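Local structure of YueI protein (Bacillus subtilis, 2OHW) at residues A55-I69 against Y81-V95. The protein is of unknown function and belongs to the DUF1694 family, with a four-stranded mixed beta-sheet packed against helices. Numbering follows the deposited sequence.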
ATOM      1  N   ALA A  55      -5.706   2.990  -8.026  1.00 18.24           N
ATOM      2  CA  ALA A  55      -4.751   3.803  -7.266  1.00 17.94           C
ATOM      3  C   ALA A  55      -4.821   5.246  -7.722  1.00 18.15           C
ATOM      4  O   ALA A  55      -4.773   6.153  -6.890  1.00 18.09           O
ATOM      5  CB  ALA A  55      -3.326   3.265  -7.410  1.00 17.58           C
ATOM      6  N   GLU A  56      -4.943   5.459  -9.031  1.00 18.92           N
ATOM      7  CA  GLU A  56      -5.078   6.829  -9.544  1.00 18.90           C
ATOM      8  C   GLU A  56      -6.308   7.502  -8.941  1.00 18.26           C
ATOM      9  O   GLU A  56      -6.264   8.665  -8.564  1.00 18.15           O
ATOM     10  CB  GLU A  56      -5.119   6.890 -11.072  1.00 19.43           C
ATOM     11  CG  GLU A  56      -5.210   8.346 -11.572  1.00 22.23           C
ATOM     12  CD  GLU A  56      -4.683   8.592 -12.969  1.00 28.52           C
ATOM     13  OE1 GLU A  56      -4.506   7.626 -13.746  1.00 31.05           O
ATOM     14  OE2 GLU A  56      -4.475   9.784 -13.293  1.00 30.87           O
ATOM     15  N   HIS A  57      -7.406   6.758  -8.833  1.00 17.53           N
ATOM     16  CA  HIS A  57      -8.612   7.315  -8.248  1.00 17.81           C
ATOM     17  C   HIS A  57      -8.387   7.833  -6.836  1.00 17.65           C
ATOM     18  O   HIS A  57      -8.864   8.920  -6.473  1.00 17.75           O
ATOM     19  CB  HIS A  57      -9.741   6.278  -8.243  1.00 18.58           C
ATOM     20  CG  HIS A  57     -11.020   6.807  -7.677  1.00 19.04           C
ATOM     21  ND1 HIS A  57     -11.353   6.682  -6.347  1.00 19.68           N
ATOM     22  CD2 HIS A  57     -12.009   7.535  -8.248  1.00 19.91           C
ATOM     23  CE1 HIS A  57     -12.519   7.270  -6.129  1.00 19.55           C
ATOM     24  NE2 HIS A  57     -12.932   7.801  -7.266  1.00 22.46           N
ATOM     25  N   GLU A  58      -7.690   7.040  -6.024  1.00 17.95           N
ATOM     26  CA  GLU A  58      -7.410   7.416  -4.646  1.00 18.85           C
ATOM     27  C   GLU A  58      -6.455   8.608  -4.552  1.00 18.87           C
ATOM     28  O   GLU A  58      -6.603   9.459  -3.674  1.00 19.23           O
ATOM     29  CB  GLU A  58      -6.869   6.222  -3.844  1.00 19.62           C
ATOM     30  CG  GLU A  58      -7.902   5.100  -3.579  1.00 21.43           C
ATOM     31  CD  GLU A  58      -9.249   5.595  -3.038  1.00 25.32           C
ATOM     32  OE1 GLU A  58      -9.285   6.479  -2.145  1.00 27.68           O
ATOM     33  OE2 GLU A  58     -10.290   5.081  -3.504  1.00 27.66           O
ATOM     34  N   LEU A  59      -5.471   8.675  -5.445  1.00 18.25           N
ATOM     35  CA  LEU A  59      -4.581   9.840  -5.459  1.00 18.52           C
ATOM     36  C   LEU A  59      -5.312  11.124  -5.877  1.00 19.22           C
ATOM     37  O   LEU A  59      -5.069  12.208  -5.329  1.00 20.27           O
ATOM     38  CB  LEU A  59      -3.378   9.575  -6.358  1.00 18.09           C
ATOM     39  CG  LEU A  59      -2.462   8.463  -5.870  1.00 17.78           C
ATOM     40  CD1 LEU A  59      -1.557   8.048  -6.990  1.00 18.22           C
ATOM     41  CD2 LEU A  59      -1.647   8.900  -4.661  1.00 17.00           C
ATOM     42  N   LYS A  60      -6.210  10.975  -6.844  1.00 19.87           N
ATOM     43  CA  LYS A  60      -6.991  12.086  -7.384  1.00 21.26           C
ATOM     44  C   LYS A  60      -7.979  12.639  -6.355  1.00 21.63           C
ATOM     45  O   LYS A  60      -8.288  13.830  -6.359  1.00 22.15           O
ATOM     46  CB  LYS A  60      -7.750  11.574  -8.612  1.00 21.52           C
ATOM     47  CG  LYS A  60      -8.631  12.579  -9.322  1.00 22.67           C
ATOM     48  CD  LYS A  60      -9.270  11.951 -10.546  1.00 24.80           C
ATOM     49  CE  LYS A  60     -10.093  12.986 -11.314  1.00 27.40           C
ATOM     50  NZ  LYS A  60     -11.242  13.512 -10.515  1.00 29.43           N
ATOM     51  N   ASN A  61      -8.486  11.763  -5.493  1.00 22.10           N
ATOM     52  CA  ASN A  61      -9.578  12.118  -4.597  1.00 23.05           C
ATOM     53  C   ASN A  61      -9.120  12.308  -3.163  1.00 24.68           C
ATOM     54  O   ASN A  61      -9.920  12.484  -2.235  1.00 25.53           O
ATOM     55  CB  ASN A  61     -10.700  11.101  -4.765  1.00 21.66           C
ATOM     56  CG  ASN A  61     -11.512  11.381  -6.008  1.00 20.99           C
ATOM     57  OD1 ASN A  61     -12.333  12.284  -5.993  1.00 19.58           O
ATOM     58  ND2 ASN A  61     -11.256  10.654  -7.095  1.00 17.84           N
ATOM     59  N   SER A  62      -7.797  12.359  -3.033  1.00 26.25           N
ATOM     60  CA  SER A  62      -7.120  12.455  -1.760  1.00 27.34           C
ATOM     61  C   SER A  62      -7.121  13.865  -1.204  1.00 27.56           C
ATOM     62  O   SER A  62      -7.278  14.851  -1.931  1.00 28.49           O
ATOM     63  CB  SER A  62      -5.674  12.009  -1.942  1.00 27.55           C
ATOM     64  OG  SER A  62      -4.926  12.969  -2.679  1.00 28.59           O
ATOM     65  N   HIS A  63      -6.958  13.939   0.107  1.00 27.75           N
ATOM     66  CA  HIS A  63      -6.564  15.159   0.767  1.00 27.87           C
ATOM     67  C   HIS A  63      -5.500  14.757   1.780  1.00 26.66           C
ATOM     68  O   HIS A  63      -5.729  13.860   2.602  1.00 27.17           O
ATOM     69  CB  HIS A  63      -7.787  15.815   1.426  1.00 28.61           C
ATOM     70  CG  HIS A  63      -7.869  15.630   2.910  1.00 32.23           C
ATOM     71  ND1 HIS A  63      -7.513  16.625   3.797  1.00 35.28           N
ATOM     72  CD2 HIS A  63      -8.287  14.584   3.664  1.00 34.93           C
ATOM     73  CE1 HIS A  63      -7.690  16.192   5.034  1.00 35.87           C
ATOM     74  NE2 HIS A  63      -8.157  14.958   4.982  1.00 36.15           N
ATOM     75  N   ASN A  64      -4.340  15.397   1.688  1.00 26.18           N
ATOM     76  CA  ASN A  64      -3.253  15.200   2.632  1.00 25.53           C
ATOM     77  C   ASN A  64      -2.893  13.722   2.799  1.00 24.38           C
ATOM     78  O   ASN A  64      -2.907  13.180   3.900  1.00 24.30           O
ATOM     79  CB  ASN A  64      -3.575  15.880   3.967  1.00 26.19           C
ATOM     80  CG  ASN A  64      -3.755  17.391   3.827  1.00 28.44           C
ATOM     81  OD1 ASN A  64      -4.543  18.001   4.550  1.00 32.44           O
ATOM     82  ND2 ASN A  64      -3.032  17.993   2.891  1.00 31.03           N
ATOM     83  N   VAL A  65      -2.599  13.081   1.674  1.00 22.14           N
ATOM     84  CA  VAL A  65      -2.063  11.726   1.695  1.00 20.86           C
ATOM     85  C   VAL A  65      -0.639  11.742   1.164  1.00 19.60           C
ATOM     86  O   VAL A  65      -0.209  12.713   0.523  1.00 19.83           O
ATOM     87  CB  VAL A  65      -2.922  10.712   0.887  1.00 20.41           C
ATOM     88  CG1 VAL A  65      -4.345  10.615   1.452  1.00 21.53           C
ATOM     89  CG2 VAL A  65      -2.927  11.028  -0.611  1.00 20.56           C
ATOM     90  N   THR A  66       0.077  10.660   1.445  1.00 19.25           N
ATOM     91  CA  THR A  66       1.407  10.429   0.899  1.00 18.51           C
ATOM     92  C   THR A  66       1.406   9.084   0.185  1.00 16.67           C
ATOM     93  O   THR A  66       0.768   8.133   0.637  1.00 15.97           O
ATOM     94  CB  THR A  66       2.465  10.426   2.012  1.00 19.29           C
ATOM     95  OG1 THR A  66       2.387  11.659   2.749  1.00 21.56           O
ATOM     96  CG2 THR A  66       3.883  10.269   1.454  1.00 19.90           C
ATOM     97  N   LEU A  67       2.139   9.016  -0.917  1.00 15.41           N
ATOM     98  CA  LEU A  67       2.406   7.754  -1.583  1.00 14.92           C
ATOM     99  C   LEU A  67       3.692   7.124  -1.013  1.00 14.45           C
ATOM    100  O   LEU A  67       4.798   7.644  -1.217  1.00 15.03           O
ATOM    101  CB  LEU A  67       2.520   7.993  -3.094  1.00 15.09           C
ATOM    102  CG  LEU A  67       2.989   6.797  -3.916  1.00 15.90           C
ATOM    103  CD1 LEU A  67       1.949   5.701  -3.850  1.00 19.04           C
ATOM    104  CD2 LEU A  67       3.268   7.205  -5.364  1.00 15.91           C
ATOM    105  N   LEU A  68       3.540   6.020  -0.282  1.00 13.69           N
ATOM    106  CA  LEU A  68       4.663   5.278   0.286  1.00 13.96           C
ATOM    107  C   LEU A  68       5.012   4.129  -0.667  1.00 14.34           C
ATOM    108  O   LEU A  68       4.109   3.394  -1.110  1.00 14.63           O
ATOM    109  CB  LEU A  68       4.287   4.700   1.648  1.00 13.81           C
ATOM    110  CG  LEU A  68       3.812   5.700   2.723  1.00 14.49           C
ATOM    111  CD1 LEU A  68       3.461   4.972   4.015  1.00 16.24           C
ATOM    112  CD2 LEU A  68       4.887   6.751   2.989  1.00 17.09           C
ATOM    113  N   ILE A  69       6.307   3.991  -0.980  1.00 14.00           N
ATOM    114  CA  ILE A  69       6.787   3.016  -1.963  1.00 14.15           C
ATOM    115  C   ILE A  69       7.832   2.141  -1.291  1.00 14.38           C
ATOM    116  O   ILE A  69       8.755   2.646  -0.647  1.00 15.12           O
ATOM    117  CB  ILE A  69       7.425   3.733  -3.153  1.00 14.58           C
ATOM    118  CG1 ILE A  69       6.387   4.576  -3.883  1.00 15.13           C
ATOM    119  CG2 ILE A  69       8.076   2.734  -4.114  1.00 16.13           C
ATOM    120  CD1 ILE A  69       7.017   5.698  -4.708  1.00 16.73           C
ATOM    121  N   TYR A  81       3.427   5.305 -10.784  1.00 15.58           N
ATOM    122  CA  TYR A  81       2.650   5.765  -9.632  1.00 14.92           C
ATOM    123  C   TYR A  81       3.138   7.112  -9.146  1.00 14.69           C
ATOM    124  O   TYR A  81       2.350   7.907  -8.634  1.00 14.80           O
ATOM    125  CB  TYR A  81       2.670   4.717  -8.513  1.00 15.58           C
ATOM    126  CG  TYR A  81       1.931   3.467  -8.948  1.00 14.40           C
ATOM    127  CD1 TYR A  81       0.538   3.413  -8.913  1.00 15.67           C
ATOM    128  CD2 TYR A  81       2.628   2.358  -9.449  1.00 15.57           C
ATOM    129  CE1 TYR A  81      -0.149   2.275  -9.354  1.00 15.77           C
ATOM    130  CE2 TYR A  81       1.951   1.218  -9.883  1.00 15.60           C
ATOM    131  CZ  TYR A  81       0.571   1.185  -9.822  1.00 15.85           C
ATOM    132  OH  TYR A  81      -0.069   0.040 -10.268  1.00 16.91           O
ATOM    133  N   ILE A  82       4.435   7.380  -9.329  1.00 14.51           N
ATOM    134  CA  ILE A  82       4.990   8.690  -8.973  1.00 15.41           C
ATOM    135  C   ILE A  82       4.417   9.760  -9.901  1.00 15.44           C
ATOM    136  O   ILE A  82       4.092  10.866  -9.448  1.00 15.80           O
ATOM    137  CB  ILE A  82       6.534   8.667  -9.032  1.00 15.05           C
ATOM    138  CG1 ILE A  82       7.082   7.869  -7.836  1.00 15.62           C
ATOM    139  CG2 ILE A  82       7.107  10.110  -9.114  1.00 16.33           C
ATOM    140  CD1 ILE A  82       8.616   7.725  -7.802  1.00 17.50           C
ATOM    141  N   GLN A  83       4.279   9.419 -11.185  1.00 14.93           N
ATOM    142  CA  GLN A  83       3.674  10.335 -12.167  1.00 15.73           C
ATOM    143  C   GLN A  83       2.249  10.669 -11.753  1.00 16.49           C
ATOM    144  O   GLN A  83       1.839  11.836 -11.816  1.00 16.59           O
ATOM    145  CB  GLN A  83       3.670   9.724 -13.570  1.00 16.40           C
ATOM    146  CG  GLN A  83       5.057   9.320 -14.110  1.00 19.43           C
ATOM    147  CD  GLN A  83       5.893  10.503 -14.549  1.00 23.01           C
ATOM    148  OE1 GLN A  83       5.408  11.390 -15.246  1.00 24.07           O
ATOM    149  NE2 GLN A  83       7.160  10.517 -14.154  1.00 26.60           N
ATOM    150  N   MET A  84       1.498   9.642 -11.342  1.00 16.25           N
ATOM    151  CA  MET A  84       0.105   9.825 -10.906  1.00 17.45           C
ATOM    152  C   MET A  84       0.067  10.718  -9.674  1.00 16.83           C
ATOM    153  O   MET A  84      -0.754  11.644  -9.591  1.00 17.56           O
ATOM    154  CB  MET A  84      -0.548   8.484 -10.556  1.00 17.01           C
ATOM    155  CG  MET A  84      -0.730   7.485 -11.680  1.00 18.93           C
ATOM    156  SD  MET A  84      -1.489   5.914 -11.059  1.00 20.00           S
ATOM    157  CE  MET A  84      -1.263   6.046  -9.307  1.00 25.21           C
ATOM    158  N   ALA A  85       0.947  10.448  -8.703  1.00 15.52           N
ATOM    159  CA  ALA A  85       0.989  11.234  -7.462  1.00 15.56           C
ATOM    160  C   ALA A  85       1.274  12.708  -7.777  1.00 16.14           C
ATOM    161  O   ALA A  85       0.554  13.599  -7.327  1.00 16.56           O
ATOM    162  CB  ALA A  85       2.026  10.660  -6.470  1.00 15.72           C
ATOM    163  N   SER A  86       2.310  12.972  -8.562  1.00 16.16           N
ATOM    164  CA  SER A  86       2.669  14.353  -8.851  1.00 16.48           C
ATOM    165  C   SER A  86       1.567  15.099  -9.593  1.00 17.45           C
ATOM    166  O   SER A  86       1.360  16.299  -9.350  1.00 17.35           O
ATOM    167  CB  SER A  86       4.010  14.401  -9.588  1.00 17.49           C
ATOM    168  OG  SER A  86       5.023  13.906  -8.723  1.00 18.63           O
ATOM    169  N   ARG A  87       0.856  14.379 -10.464  1.00 17.97           N
ATOM    170  CA  ARG A  87      -0.270  14.929 -11.223  1.00 19.73           C
ATOM    171  C   ARG A  87      -1.309  15.576 -10.294  1.00 19.01           C
ATOM    172  O   ARG A  87      -1.925  16.583 -10.648  1.00 19.44           O
ATOM    173  CB  ARG A  87      -0.927  13.816 -12.044  1.00 20.04           C
ATOM    174  CG  ARG A  87      -2.118  14.218 -12.924  1.00 22.25           C
ATOM    175  CD  ARG A  87      -2.536  13.035 -13.811  1.00 23.22           C
ATOM    176  NE  ARG A  87      -1.390  12.505 -14.557  1.00 27.76           N
ATOM    177  CZ  ARG A  87      -1.165  11.218 -14.827  1.00 29.58           C
ATOM    178  NH1 ARG A  87      -2.007  10.270 -14.421  1.00 30.09           N
ATOM    179  NH2 ARG A  87      -0.078  10.877 -15.504  1.00 30.84           N
ATOM    180  N   TYR A  88      -1.486  14.997  -9.108  1.00 18.30           N
ATOM    181  CA  TYR A  88      -2.506  15.449  -8.166  1.00 18.50           C
ATOM    182  C   TYR A  88      -1.929  16.110  -6.911  1.00 18.55           C
ATOM    183  O   TYR A  88      -2.634  16.320  -5.917  1.00 20.37           O
ATOM    184  CB  TYR A  88      -3.443  14.267  -7.818  1.00 18.10           C
ATOM    185  CG  TYR A  88      -4.049  13.642  -9.047  1.00 20.19           C
ATOM    186  CD1 TYR A  88      -4.961  14.362  -9.834  1.00 21.12           C
ATOM    187  CD2 TYR A  88      -3.692  12.359  -9.458  1.00 19.67           C
ATOM    188  CE1 TYR A  88      -5.503  13.817 -10.974  1.00 23.11           C
ATOM    189  CE2 TYR A  88      -4.233  11.808 -10.605  1.00 20.77           C
ATOM    190  CZ  TYR A  88      -5.140  12.551 -11.351  1.00 21.60           C
ATOM    191  OH  TYR A  88      -5.683  12.005 -12.489  1.00 24.38           O
ATOM    192  N   GLY A  89      -0.636  16.452  -6.952  1.00 18.25           N
ATOM    193  CA  GLY A  89      -0.018  17.170  -5.847  1.00 18.51           C
ATOM    194  C   GLY A  89       0.241  16.333  -4.612  1.00 18.06           C
ATOM    195  O   GLY A  89       0.318  16.878  -3.502  1.00 18.94           O
ATOM    196  N   VAL A  90       0.400  15.018  -4.810  1.00 17.25           N
ATOM    197  CA  VAL A  90       0.639  14.097  -3.702  1.00 16.68           C
ATOM    198  C   VAL A  90       2.134  13.813  -3.586  1.00 16.62           C
ATOM    199  O   VAL A  90       2.752  13.368  -4.558  1.00 17.47           O
ATOM    200  CB  VAL A  90      -0.121  12.758  -3.917  1.00 16.32           C
ATOM    201  CG1 VAL A  90       0.235  11.719  -2.829  1.00 16.26           C
ATOM    202  CG2 VAL A  90      -1.620  12.987  -3.938  1.00 17.08           C
ATOM    203  N   PRO A  91       2.708  14.041  -2.396  1.00 16.66           N
ATOM    204  CA  PRO A  91       4.122  13.730  -2.211  1.00 16.75           C
ATOM    205  C   PRO A  91       4.347  12.228  -2.149  1.00 16.87           C
ATOM    206  O   PRO A  91       3.421  11.478  -1.849  1.00 15.92           O
ATOM    207  CB  PRO A  91       4.444  14.381  -0.866  1.00 17.72           C
ATOM    208  CG  PRO A  91       3.173  14.366  -0.135  1.00 18.12           C
ATOM    209  CD  PRO A  91       2.099  14.585  -1.171  1.00 16.82           C
ATOM    210  N   PHE A  92       5.566  11.799  -2.445  1.00 17.10           N
ATOM    211  CA  PHE A  92       5.916  10.399  -2.274  1.00 17.94           C
ATOM    212  C   PHE A  92       7.152  10.222  -1.416  1.00 18.21           C
ATOM    213  O   PHE A  92       7.990  11.135  -1.288  1.00 18.53           O
ATOM    214  CB  PHE A  92       6.105   9.713  -3.628  1.00 18.62           C
ATOM    215  CG  PHE A  92       7.316  10.176  -4.396  1.00 20.41           C
ATOM    216  CD1 PHE A  92       8.533   9.525  -4.237  1.00 20.87           C
ATOM    217  CD2 PHE A  92       7.230  11.223  -5.314  1.00 22.75           C
ATOM    218  CE1 PHE A  92       9.658   9.928  -4.942  1.00 24.25           C
ATOM    219  CE2 PHE A  92       8.374  11.637  -6.033  1.00 23.85           C
ATOM    220  CZ  PHE A  92       9.566  10.987  -5.845  1.00 22.54           C
ATOM    221  N   LYS A  93       7.264   9.030  -0.847  1.00 18.67           N
ATOM    222  CA  LYS A  93       8.418   8.657  -0.030  1.00 19.73           C
ATOM    223  C   LYS A  93       8.813   7.244  -0.401  1.00 19.30           C
ATOM    224  O   LYS A  93       7.966   6.358  -0.449  1.00 19.00           O
ATOM    225  CB  LYS A  93       8.074   8.732   1.468  1.00 20.40           C
ATOM    226  CG  LYS A  93       7.702  10.132   1.976  1.00 23.53           C
ATOM    227  CD  LYS A  93       7.668  10.214   3.515  1.00 24.07           C
ATOM    228  CE  LYS A  93       7.273  11.619   3.980  1.00 27.82           C
ATOM    229  NZ  LYS A  93       6.966  11.699   5.439  1.00 32.02           N
ATOM    230  N   ILE A  94      10.094   7.033  -0.671  1.00 19.43           N
ATOM    231  CA  ILE A  94      10.605   5.680  -0.847  1.00 20.43           C
ATOM    232  C   ILE A  94      11.078   5.168   0.517  1.00 21.16           C
ATOM    233  O   ILE A  94      11.991   5.734   1.141  1.00 22.20           O
ATOM    234  CB  ILE A  94      11.714   5.616  -1.929  1.00 21.04           C
ATOM    235  CG1 ILE A  94      11.138   6.000  -3.302  1.00 21.27           C
ATOM    236  CG2 ILE A  94      12.301   4.221  -1.986  1.00 23.62           C
ATOM    237  CD1 ILE A  94      12.155   6.575  -4.273  1.00 24.61           C
ATOM    238  N   VAL A  95      10.396   4.142   1.011  1.00 21.01           N
ATOM    239  CA  VAL A  95      10.644   3.608   2.346  1.00 22.59           C
ATOM    240  C   VAL A  95      11.773   2.578   2.273  1.00 23.60           C
ATOM    241  O   VAL A  95      11.631   1.543   1.621  1.00 24.03           O
ATOM    242  CB  VAL A  95       9.334   3.039   2.959  1.00 22.25           C
ATOM    243  CG1 VAL A  95       9.581   2.472   4.366  1.00 23.66           C
ATOM    244  CG2 VAL A  95       8.276   4.115   2.995  1.00 23.66           C
TER
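The Tyr88 ring lies flat against the chain of Lys60, which covers one face with CB 3.9 Å from the ring centroid in a CH-pi contact. CG of Arg87 sits over the centre of the opposite face. At the ring's edge, Tyr88 OH donates to Glu56 OE2 at 2.7 Å. Arg87 NH1 reaches the same OE2 at 2.8 Å, from the opposite face of the carboxylate, and forms a salt bridge. Glu56 gets there with CG anti to its backbone N (chi1 -178°) and an extended chain; its OE1 pairs with Lys53. An alanine at Tyr88 would probably cost Glu56 OE2 its phenol donor and leave the Lys60 chain without the flat ring it rests on. Beside this grip, Met84 SD packs on Glu56 CB and its CE on Ala55 CB.

Deeper in, Val90 is wedged between helix and strand. Its CG1 meets Leu59 CD2 and Val65 CG2, both at 3.9 Å. Leu67 CD2 packs on Ala85 CB at 3.8 Å, and Ile69 CD1 touches Ile82 CG1.

Strands 65-69 and 92-95 run parallel, tied by bonds such as Leu67 N to Pro91 O (2.9 Å, 172°) and Val95 N to Ile69 O. They belong to a beta-alpha-beta unit whose connecting helix is 75-87. The chemistry implies that apolar packing joins the helices to each other and to the sheet, with the charged and hydroxyl grip on Glu56 OE2 added to it.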